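Local atomic coordinates of inorganic pyrophosphatase (Shewanella sp. AS-11, PDB entry 6LL8), a protein that probably hydrolyses diphosphate (pyrophosphate) to two phosphate ions, using divalent metal ions such as manganese as cofactor. Residues L292-K296 with Q297-A301; I21-A24 with Y25-Q29; D182-K185 with V186-A189; T157-D160 with I161-V164. All blocks are in the same frame, centred on the assembly; numbering follows the deposited sequence.

All four contacts are local, each linking neighbouring turns or the cap of one helix; none closes a long loop, and they follow one another in series without nesting or crossing. From the N terminus, interaction 2 comes first, in helix 14-29 of the parallel sheet's beta-alpha-beta unit. Interaction 4 starts helix 158-171, packed on helix 134-147. Interaction 3 lies in the C-terminal part of the next helix, 176-187, where the N-terminal helices meet strand 211-220 of the mixed sheet. Interaction 1 opens the last helix, 294-307, against that sheet and holds the imidodiphosphate. Interactions 1 and 2, on opposite sides of the chain's centre, have centres about 30 Å apart.

Interaction 1 (L292-K296 with Q297-A301). With 2PN (imidodiphosphoric acid), chain I.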
loop_
_atom_site.group_PDB
_atom_site.type_symbol
_atom_site.label_atom_id
_atom_site.label_comp_id
_atom_site.label_asym_id
_atom_site.label_seq_id
_atom_site.Cartn_x
_atom_site.Cartn_y
_atom_site.Cartn_z
ATOM N N LEU A 292 -7.915 -10.628 -3.547
ATOM C CA LEU A 292 -7.856 -9.494 -2.600
ATOM C C LEU A 292 -6.554 -8.710 -2.752
ATOM O O LEU A 292 -6.568 -7.505 -2.492
ATOM C CB LEU A 292 -7.992 -9.972 -1.144
ATOM C CG LEU A 292 -9.364 -10.487 -0.734
ATOM C CD1 LEU A 292 -9.297 -11.132 0.654
ATOM C CD2 LEU A 292 -10.407 -9.381 -0.748
ATOM N N SER A 293 -5.443 -9.393 -2.983
ATOM C CA SER A 293 -4.091 -8.829 -2.834
ATOM C C SER A 293 -3.476 -8.424 -4.174
ATOM O O SER A 293 -3.255 -9.295 -5.046
ATOM C CB SER A 293 -3.202 -9.842 -2.198
ATOM O OG SER A 293 -1.849 -9.417 -2.229
ATOM N N ARG A 294 -3.137 -7.158 -4.316
ATOM C CA ARG A 294 -2.411 -6.716 -5.516
ATOM C C ARG A 294 -1.014 -7.323 -5.534
ATOM O O ARG A 294 -0.601 -7.907 -6.552
ATOM C CB ARG A 294 -2.440 -5.188 -5.571
ATOM C CG ARG A 294 -1.650 -4.574 -6.726
ATOM C CD ARG A 294 -1.889 -3.091 -6.905
ATOM N NE ARG A 294 -1.710 -2.381 -5.668
ATOM C CZ ARG A 294 -2.320 -1.257 -5.309
ATOM N NH1 ARG A 294 -2.964 -0.514 -6.193
ATOM N NH2 ARG A 294 -2.280 -0.876 -4.044
ATOM N N LYS A 295 -0.260 -7.231 -4.439
ATOM C CA LYS A 295 1.142 -7.705 -4.463
ATOM C C LYS A 295 1.221 -9.218 -4.708
ATOM O O LYS A 295 2.204 -9.650 -5.296
ATOM C CB LYS A 295 1.915 -7.351 -3.184
ATOM C CG LYS A 295 1.505 -8.137 -1.948
ATOM C CD LYS A 295 2.407 -7.896 -0.726
ATOM C CE LYS A 295 2.462 -6.470 -0.238
ATOM N NZ LYS A 295 1.127 -5.962 0.174
ATOM N N LYS A 296 0.243 -10.005 -4.257
ATOM C CA LYS A 296 0.388 -11.472 -4.309
ATOM C C LYS A 296 -0.399 -12.081 -5.450
ATOM O O LYS A 296 0.042 -13.078 -6.028
ATOM C CB LYS A 296 0.002 -12.087 -2.972
ATOM C CG LYS A 296 0.264 -13.555 -2.816
ATOM C CD LYS A 296 0.014 -14.037 -1.410
ATOM C CE LYS A 296 0.099 -15.537 -1.234
ATOM N NZ LYS A 296 1.437 -16.047 -1.533
ATOM N N GLN A 297 -1.554 -11.530 -5.785
ATOM C CA GLN A 297 -2.494 -12.163 -6.720
ATOM C C GLN A 297 -2.608 -11.425 -8.041
ATOM O O GLN A 297 -3.202 -11.973 -8.963
ATOM C CB GLN A 297 -3.861 -12.333 -6.087
ATOM C CG GLN A 297 -3.844 -13.240 -4.850
ATOM C CD GLN A 297 -5.183 -13.236 -4.175
ATOM O OE1 GLN A 297 -5.599 -12.250 -3.560
ATOM N NE2 GLN A 297 -5.914 -14.326 -4.317
ATOM N N VAL A 298 -2.138 -10.199 -8.144
ATOM C CA VAL A 298 -2.299 -9.392 -9.369
ATOM C C VAL A 298 -0.945 -9.168 -10.024
ATOM O O VAL A 298 -0.772 -9.461 -11.212
ATOM C CB VAL A 298 -3.034 -8.084 -9.053
ATOM C CG1 VAL A 298 -3.086 -7.155 -10.252
ATOM C CG2 VAL A 298 -4.437 -8.358 -8.549
ATOM N N VAL A 299 0.002 -8.596 -9.292
ATOM C CA VAL A 299 1.299 -8.182 -9.864
ATOM C C VAL A 299 2.125 -9.355 -10.377
ATOM O O VAL A 299 2.689 -9.238 -11.476
ATOM C CB VAL A 299 2.024 -7.298 -8.872
ATOM C CG1 VAL A 299 3.484 -7.079 -9.216
ATOM C CG2 VAL A 299 1.320 -5.951 -8.764
ATOM N N PRO A 300 2.342 -10.449 -9.613
ATOM C CA PRO A 300 3.304 -11.448 -10.078
ATOM C C PRO A 300 2.999 -11.996 -11.469
ATOM O O PRO A 300 3.887 -12.062 -12.327
ATOM C CB PRO A 300 3.267 -12.526 -8.990
ATOM C CG PRO A 300 2.866 -11.774 -7.761
ATOM C CD PRO A 300 1.854 -10.761 -8.257
ATOM N N ALA A 301 1.761 -12.381 -11.696
ATOM C CA ALA A 301 1.401 -13.000 -12.986
ATOM C C ALA A 301 1.510 -11.967 -14.097
ATOM O O ALA A 301 1.841 -12.328 -15.214
ATOM C CB ALA A 301 0.019 -13.604 -12.941
HETATM P P1 2PN I . 0.436 -2.491 0.134
HETATM O O1 2PN I . 1.117 -1.152 -0.138
HETATM O O2 2PN I . -1.018 -2.333 0.491
HETATM O O3 2PN I . 1.204 -3.289 1.171
HETATM N N1 2PN I . 0.516 -3.350 -1.267
HETATM P P2 2PN I . -0.580 -3.840 -2.399
HETATM O O4 2PN I . 0.014 -3.378 -3.726
HETATM O O5 2PN I . -1.895 -3.144 -2.119
HETATM O O6 2PN I . -0.682 -5.344 -2.317
#
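Val299 N reaches back five residues to Arg294 O (2.9 Å) and Val298 N meets the same oxygen from above the carbonyl plane (3.2 Å), giving helix 294-307 a wider pi-type first turn. Proline suits the kink that follows: it has no N-H to offer, and Pro300 CD lies 3.2 Å from Lys295 O. Ser293 is the N-cap, its short hydroxyl oxygen OG accepting from Lys296 N at 3.0 Å. Gln297 is long enough to reach, extended beyond CG, back to the residues before the helix. Its OE1 accepts from Leu292 N (2.8 Å), which is tilted 33° from the carbonyl plane, and from Ser293 N (2.9 Å), which lies in that plane and makes a nearly straight bond of 171°. The other end of the amide, NE2, bonds to Gly290 O, so the group is gripped at both ends. A leucine in its place would probably leave the N-H groups of Leu292 and Ser293 without their acceptor and let the loop before the helix shift. Arg294 turns the edge of its guanidinium to the imidodiphosphate: NE points straight at O4 (2.8 Å), and NH2 bonds to O5 and also forms a salt bridge with Asp202. Lys295 leaves the backbone with CG between N and the carbonyl carbon (chi1 71°), then curls so that NZ spans O3 and O6, one oxygen from each phosphorus; O6 also receives Lys295 N. Two cationic side chains and a helix N terminus thus converge on the ligand, and would probably offset its negative charge and polarise the phosphorus that carries O4, O5 and O6.

Interaction 2 (I21-A24 with Y25-Q29)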
loop_
_atom_site.group_PDB
_atom_site.type_symbol
_atom_site.label_atom_id
_atom_site.label_comp_id
_atom_site.label_asym_id
_atom_site.label_seq_id
_atom_site.Cartn_x
_atom_site.Cartn_y
_atom_site.Cartn_z
ATOM N N ILE A 21 5.833 6.739 10.763
ATOM C CA ILE A 21 5.747 7.273 12.147
ATOM C C ILE A 21 6.398 6.270 13.094
ATOM O O ILE A 21 7.209 6.649 13.952
ATOM C CB ILE A 21 4.289 7.539 12.529
ATOM C CG1 ILE A 21 3.705 8.672 11.690
ATOM C CG2 ILE A 21 4.189 7.853 14.015
ATOM C CD1 ILE A 21 2.212 8.863 11.846
ATOM N N ALA A 22 6.037 5.003 12.979
ATOM C CA ALA A 22 6.505 3.980 13.925
ATOM C C ALA A 22 8.012 3.775 13.804
ATOM O O ALA A 22 8.713 3.650 14.837
ATOM C CB ALA A 22 5.761 2.692 13.683
ATOM N N LEU A 23 8.556 3.715 12.596
ATOM C CA LEU A 23 10.000 3.503 12.444
ATOM C C LEU A 23 10.752 4.759 12.819
ATOM O O LEU A 23 11.826 4.648 13.438
ATOM C CB LEU A 23 10.332 3.034 11.041
ATOM C CG LEU A 23 11.813 2.812 10.767
ATOM C CD1 LEU A 23 12.473 1.878 11.747
ATOM C CD2 LEU A 23 12.024 2.328 9.337
ATOM N N ALA A 24 10.262 5.959 12.496
ATOM C CA ALA A 24 10.979 7.175 12.942
ATOM C C ALA A 24 11.073 7.188 14.467
ATOM O O ALA A 24 12.116 7.568 15.025
ATOM C CB ALA A 24 10.320 8.422 12.429
ATOM N N TYR A 25 10.013 6.818 15.166
ATOM C CA TYR A 25 10.049 6.808 16.644
ATOM C C TYR A 25 11.140 5.859 17.099
ATOM O O TYR A 25 11.951 6.176 17.982
ATOM C CB TYR A 25 8.688 6.422 17.206
ATOM C CG TYR A 25 8.697 6.336 18.719
ATOM C CD1 TYR A 25 8.555 7.457 19.505
ATOM C CD2 TYR A 25 8.917 5.138 19.349
ATOM C CE1 TYR A 25 8.599 7.336 20.882
ATOM C CE2 TYR A 25 9.016 5.003 20.719
ATOM C CZ TYR A 25 8.837 6.120 21.494
ATOM O OH TYR A 25 8.915 6.027 22.874
ATOM N N LEU A 26 11.160 4.642 16.560
ATOM C CA LEU A 26 12.159 3.624 16.948
ATOM C C LEU A 26 13.566 4.163 16.688
ATOM O O LEU A 26 14.426 4.059 17.588
ATOM C CB LEU A 26 11.916 2.360 16.131
ATOM C CG LEU A 26 12.970 1.267 16.293
ATOM C CD1 LEU A 26 13.141 0.853 17.748
ATOM C CD2 LEU A 26 12.637 0.095 15.422
ATOM N N LYS A 27 13.840 4.720 15.525
ATOM C CA LYS A 27 15.174 5.253 15.203
ATOM C C LYS A 27 15.556 6.337 16.214
ATOM O O LYS A 27 16.684 6.321 16.727
ATOM C CB LYS A 27 15.179 5.793 13.777
ATOM C CG LYS A 27 15.237 4.715 12.724
ATOM C CD LYS A 27 16.507 3.927 12.757
ATOM C CE LYS A 27 16.797 3.213 11.463
ATOM N NZ LYS A 27 18.085 2.526 11.513
ATOM N N ASN A 28 14.667 7.254 16.509
ATOM C CA ASN A 28 15.006 8.295 17.501
ATOM C C ASN A 28 15.301 7.658 18.858
ATOM O O ASN A 28 16.205 8.130 19.555
ATOM C CB ASN A 28 13.926 9.362 17.561
ATOM C CG ASN A 28 13.960 10.239 16.327
ATOM O OD1 ASN A 28 15.018 10.747 15.967
ATOM N ND2 ASN A 28 12.824 10.446 15.685
ATOM N N GLN A 29 14.576 6.643 19.252
ATOM C CA GLN A 29 14.793 6.011 20.568
ATOM C C GLN A 29 16.165 5.358 20.620
ATOM O O GLN A 29 16.696 5.243 21.751
ATOM C CB GLN A 29 13.704 5.005 20.912
ATOM C CG GLN A 29 12.356 5.623 21.240
ATOM C CD GLN A 29 12.357 6.584 22.410
ATOM O OE1 GLN A 29 12.623 6.146 23.534
ATOM N NE2 GLN A 29 12.304 7.864 22.079
#
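Leu23 and Leu26 meet through methyl groups, CD1 of the first lying 4.1 Å from CD2 of the second on the buried side of helix 14-29. Both leucines hold CG anti to the backbone N (chi1 179° in Leu23), which carries their branched ends outward to rest together on Met124 of helix 117-128. Leu23 CD1 also touches the methylene CG of Lys27, at 4.1 Å, the two side chains running side by side; the lysine suits this border because its aliphatic part packs while NZ goes on to a salt bridge with Glu32. Alanines serve where neighbours come close: Ala22 faces Ile136 and Met140 of helix 134-147, and Ala24 lies against Ala34 and Ala36 of strand 34-38. Beneath the side chains run regular backbone bonds, among them Lys27 N to Leu23 O at 2.9 Å and Leu26 N to Ala22 O at 3.2 Å, the latter oxygen also bonded to Tyr125 OH. The other side is looser. Tyr25 is partly exposed, one face of its ring covered off-centre by Gln29 CG, 3.4 Å above the plane. Asn28 and Gln29 are exposed, as polar residues at a helix end can be, though Asn28 OD1 still bonds to Ala34 N. Helix 14-29, apolar toward its sheet and neighbouring helices, is the crossover of a beta-alpha-beta unit, joining parallel strands 4-7 and 34-38 in the DHH domain.

Interaction 3 (D182-K185 with V186-A189); sequences DMFK and VKSA
Val186 N bonds to Asp182 O (2.9 Å) and Lys187 N to Met183 O (3.0 Å) in regular alpha-helical fashion, but Ser188 N makes only weak bonds, to Phe184 O (3.0 Å) and Lys185 O (3.2 Å). The serine hydroxyl supplements this loosened turn. With OG set beside its own backbone N (chi1 -62°), it gives a second and shorter bond to Phe184 O, 2.8 Å long, and OG is itself bonded to Ile221 N. A small hydroxyl suits the place because it can fold back on the turn before while also bonding Ile221, just past strand 211-220. Phe184 and Lys187 run side by side, the lysine CD 3.8 Å from the ring carbon CE1 and meeting the ring obliquely. The aromatic ring is buried among Val149, Ile150 and Ile256, and the lysine's extended chain passes along it to bring NZ to a salt bridge with Glu219 and a hydrogen bond with Ser146. Met183, flexible and apolar, fills the side facing helices 44-53 and 134-147. The C-terminal part of helix 176-187 thus packs between N-terminal helices and strand 211-220, with the Lys187 side chain about 4 Å from a bound magnesium ion at the edge of the interdomain active site.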
loop_
_atom_site.group_PDB
_atom_site.type_symbol
_atom_site.label_atom_id
_atom_site.label_comp_id
_atom_site.label_asym_id
_atom_site.label_seq_id
_atom_site.Cartn_x
_atom_site.Cartn_y
_atom_site.Cartn_z
ATOM N N ASP A 182 -14.246 -1.189 10.990
ATOM C CA ASP A 182 -14.445 0.274 10.946
ATOM C C ASP A 182 -13.650 0.853 9.777
ATOM O O ASP A 182 -14.129 1.732 9.049
ATOM C CB ASP A 182 -14.007 0.950 12.228
ATOM C CG ASP A 182 -14.936 0.778 13.394
ATOM O OD1 ASP A 182 -16.012 0.245 13.189
ATOM O OD2 ASP A 182 -14.482 1.096 14.495
ATOM N N MET A 183 -12.400 0.460 9.649
ATOM C CA MET A 183 -11.527 1.001 8.585
ATOM C C MET A 183 -12.114 0.713 7.213
ATOM O O MET A 183 -12.059 1.597 6.325
ATOM C CB MET A 183 -10.133 0.421 8.703
ATOM C CG MET A 183 -9.362 1.060 9.886
ATOM S SD MET A 183 -7.660 0.485 9.962
ATOM C CE MET A 183 -7.936 -1.211 10.453
ATOM N N PHE A 184 -12.630 -0.489 7.010
ATOM C CA PHE A 184 -13.241 -0.824 5.706
ATOM C C PHE A 184 -14.587 -0.143 5.505
ATOM O O PHE A 184 -14.922 0.156 4.359
ATOM C CB PHE A 184 -13.236 -2.332 5.473
ATOM C CG PHE A 184 -11.846 -2.835 5.173
ATOM C CD1 PHE A 184 -11.322 -2.715 3.899
ATOM C CD2 PHE A 184 -11.035 -3.326 6.176
ATOM C CE1 PHE A 184 -10.008 -3.087 3.647
ATOM C CE2 PHE A 184 -9.737 -3.709 5.910
ATOM C CZ PHE A 184 -9.211 -3.569 4.651
ATOM N N LYS A 185 -15.307 0.164 6.558
ATOM C CA LYS A 185 -16.513 1.016 6.416
ATOM C C LYS A 185 -16.110 2.425 5.988
ATOM O O LYS A 185 -16.757 3.011 5.140
ATOM C CB LYS A 185 -17.309 1.037 7.722
ATOM C CG LYS A 185 -17.981 -0.285 8.058
ATOM C CD LYS A 185 -18.773 -0.169 9.349
ATOM C CE LYS A 185 -19.448 -1.407 9.790
ATOM N NZ LYS A 185 -20.512 -1.006 10.753
ATOM N N VAL A 186 -15.022 2.957 6.522
ATOM C CA VAL A 186 -14.506 4.263 6.050
ATOM C C VAL A 186 -14.119 4.161 4.580
ATOM O O VAL A 186 -14.498 5.048 3.790
ATOM C CB VAL A 186 -13.355 4.748 6.918
ATOM C CG1 VAL A 186 -12.699 5.984 6.316
ATOM C CG2 VAL A 186 -13.845 5.067 8.328
ATOM N N LYS A 187 -13.411 3.116 4.184
ATOM C CA LYS A 187 -12.989 2.953 2.784
ATOM C C LYS A 187 -14.198 2.883 1.863
ATOM O O LYS A 187 -14.079 3.250 0.696
ATOM C CB LYS A 187 -12.105 1.718 2.583
ATOM C CG LYS A 187 -10.682 1.841 3.105
ATOM C CD LYS A 187 -9.781 0.597 2.789
ATOM C CE LYS A 187 -8.248 0.845 2.719
ATOM N NZ LYS A 187 -7.326 -0.353 2.827
ATOM N N SER A 188 -15.325 2.370 2.339
ATOM C CA SER A 188 -16.517 2.138 1.516
ATOM C C SER A 188 -17.318 3.424 1.312
ATOM O O SER A 188 -18.271 3.388 0.527
ATOM C CB SER A 188 -17.372 1.084 2.167
ATOM O OG SER A 188 -16.696 -0.169 2.279
ATOM N N ALA A 189 -16.998 4.506 2.023
ATOM C CA ALA A 189 -17.772 5.766 1.972
ATOM C C ALA A 189 -17.311 6.578 0.763
ATOM O O ALA A 189 -16.613 7.575 0.906
ATOM C CB ALA A 189 -17.638 6.510 3.278
#

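Interaction 4 (T157-D160 with I161-V164); sequences TTAD and IRCV
Asp160 OD2 is gripped by both hydrogen-bond donors of Thr157: the backbone N, 2.9 Å away on the oxygen's anti lone pair, and OG1, 2.8 Å away and 51° out of the carboxylate plane. Gly115 N bonds to OD2 as well, and Thr119 OG1 to OD1, so the buried carboxylate has partners on both oxygens. Asp160 keeps CG beside its own backbone N (chi1 -61°), which turns the carboxylate back to the helix start, where its negative charge would probably suit the helix dipole. With an alanine here, Thr157 N and Gly115 N would probably be left without their shared acceptor, and the Thr157 hydroxyl would be freer to turn. Behind the cap the backbone bonds are regular: Arg162 N meets Thr158 O nearly straight (174°) at 2.9 Å, and Val164 N meets Asp160 O at 2.9 Å. Val164 also lays CG2 3.5 Å from Asp160 O, its compact branches packing on Met141 and Ile144 of helix 134-147. Ile161 rests its CG1 3.7 Å from Thr157 O and reaches Phe151. A residue three places into a helix that accepts from the N-cap N-H is one half of a capping box, and here it begins helix 158-171.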
loop_
_atom_site.group_PDB
_atom_site.type_symbol
_atom_site.label_atom_id
_atom_site.label_comp_id
_atom_site.label_asym_id
_atom_site.label_seq_id
_atom_site.Cartn_x
_atom_site.Cartn_y
_atom_site.Cartn_z
ATOM N N THR A 157 -0.053 -13.762 7.438
ATOM C CA THR A 157 0.704 -14.863 8.034
ATOM C C THR A 157 0.410 -14.913 9.522
ATOM O O THR A 157 -0.100 -13.983 10.116
ATOM C CB THR A 157 2.210 -14.702 7.804
ATOM O OG1 THR A 157 2.701 -13.618 8.588
ATOM C CG2 THR A 157 2.546 -14.495 6.342
ATOM N N THR A 158 0.810 -16.008 10.155
ATOM C CA THR A 158 0.737 -16.137 11.623
ATOM C C THR A 158 1.464 -14.969 12.296
ATOM O O THR A 158 0.996 -14.460 13.309
ATOM C CB THR A 158 1.346 -17.466 12.066
ATOM O OG1 THR A 158 0.648 -18.507 11.370
ATOM C CG2 THR A 158 1.256 -17.631 13.562
ATOM N N ALA A 159 2.583 -14.530 11.729
ATOM C CA ALA A 159 3.323 -13.397 12.321
ATOM C C ALA A 159 2.467 -12.140 12.381
ATOM O O ALA A 159 2.534 -11.412 13.349
ATOM C CB ALA A 159 4.604 -13.134 11.592
ATOM N N ASP A 160 1.684 -11.893 11.338
ATOM C CA ASP A 160 0.823 -10.690 11.319
ATOM C C ASP A 160 -0.254 -10.786 12.399
ATOM O O ASP A 160 -0.536 -9.798 13.078
ATOM C CB ASP A 160 0.139 -10.506 9.970
ATOM C CG ASP A 160 1.126 -10.335 8.828
ATOM O OD1 ASP A 160 1.739 -9.241 8.737
ATOM O OD2 ASP A 160 1.296 -11.307 8.044
ATOM N N ILE A 161 -0.851 -11.954 12.561
ATOM C CA ILE A 161 -1.921 -12.163 13.560
ATOM C C ILE A 161 -1.342 -11.985 14.951
ATOM O O ILE A 161 -1.920 -11.255 15.781
ATOM C CB ILE A 161 -2.593 -13.513 13.366
ATOM C CG1 ILE A 161 -3.287 -13.566 12.011
ATOM C CG2 ILE A 161 -3.571 -13.756 14.503
ATOM C CD1 ILE A 161 -3.822 -14.915 11.619
ATOM N N ARG A 162 -0.212 -12.636 15.226
ATOM C CA ARG A 162 0.420 -12.518 16.555
ATOM C C ARG A 162 0.798 -11.067 16.815
ATOM O O ARG A 162 0.651 -10.586 17.943
ATOM C CB ARG A 162 1.653 -13.404 16.625
ATOM C CG ARG A 162 1.377 -14.904 16.618
ATOM C CD ARG A 162 2.617 -15.732 16.958
ATOM N NE ARG A 162 3.775 -15.312 16.162
ATOM C CZ ARG A 162 4.251 -15.928 15.082
ATOM N NH1 ARG A 162 3.719 -17.062 14.664
ATOM N NH2 ARG A 162 5.290 -15.429 14.443
ATOM N N CYS A 163 1.272 -10.368 15.790
ATOM C CA CYS A 163 1.642 -8.962 15.957
ATOM C C CYS A 163 0.409 -8.117 16.318
ATOM O O CYS A 163 0.459 -7.301 17.238
ATOM C CB CYS A 163 2.338 -8.589 14.666
ATOM S SG CYS A 163 3.121 -6.995 14.818
ATOM N N VAL A 164 -0.689 -8.304 15.595
ATOM C CA VAL A 164 -1.929 -7.551 15.917
ATOM C C VAL A 164 -2.348 -7.858 17.364
ATOM O O VAL A 164 -2.738 -6.934 18.082
ATOM C CB VAL A 164 -3.044 -7.836 14.918
ATOM C CG1 VAL A 164 -4.405 -7.403 15.453
ATOM C CG2 VAL A 164 -2.745 -7.153 13.601
#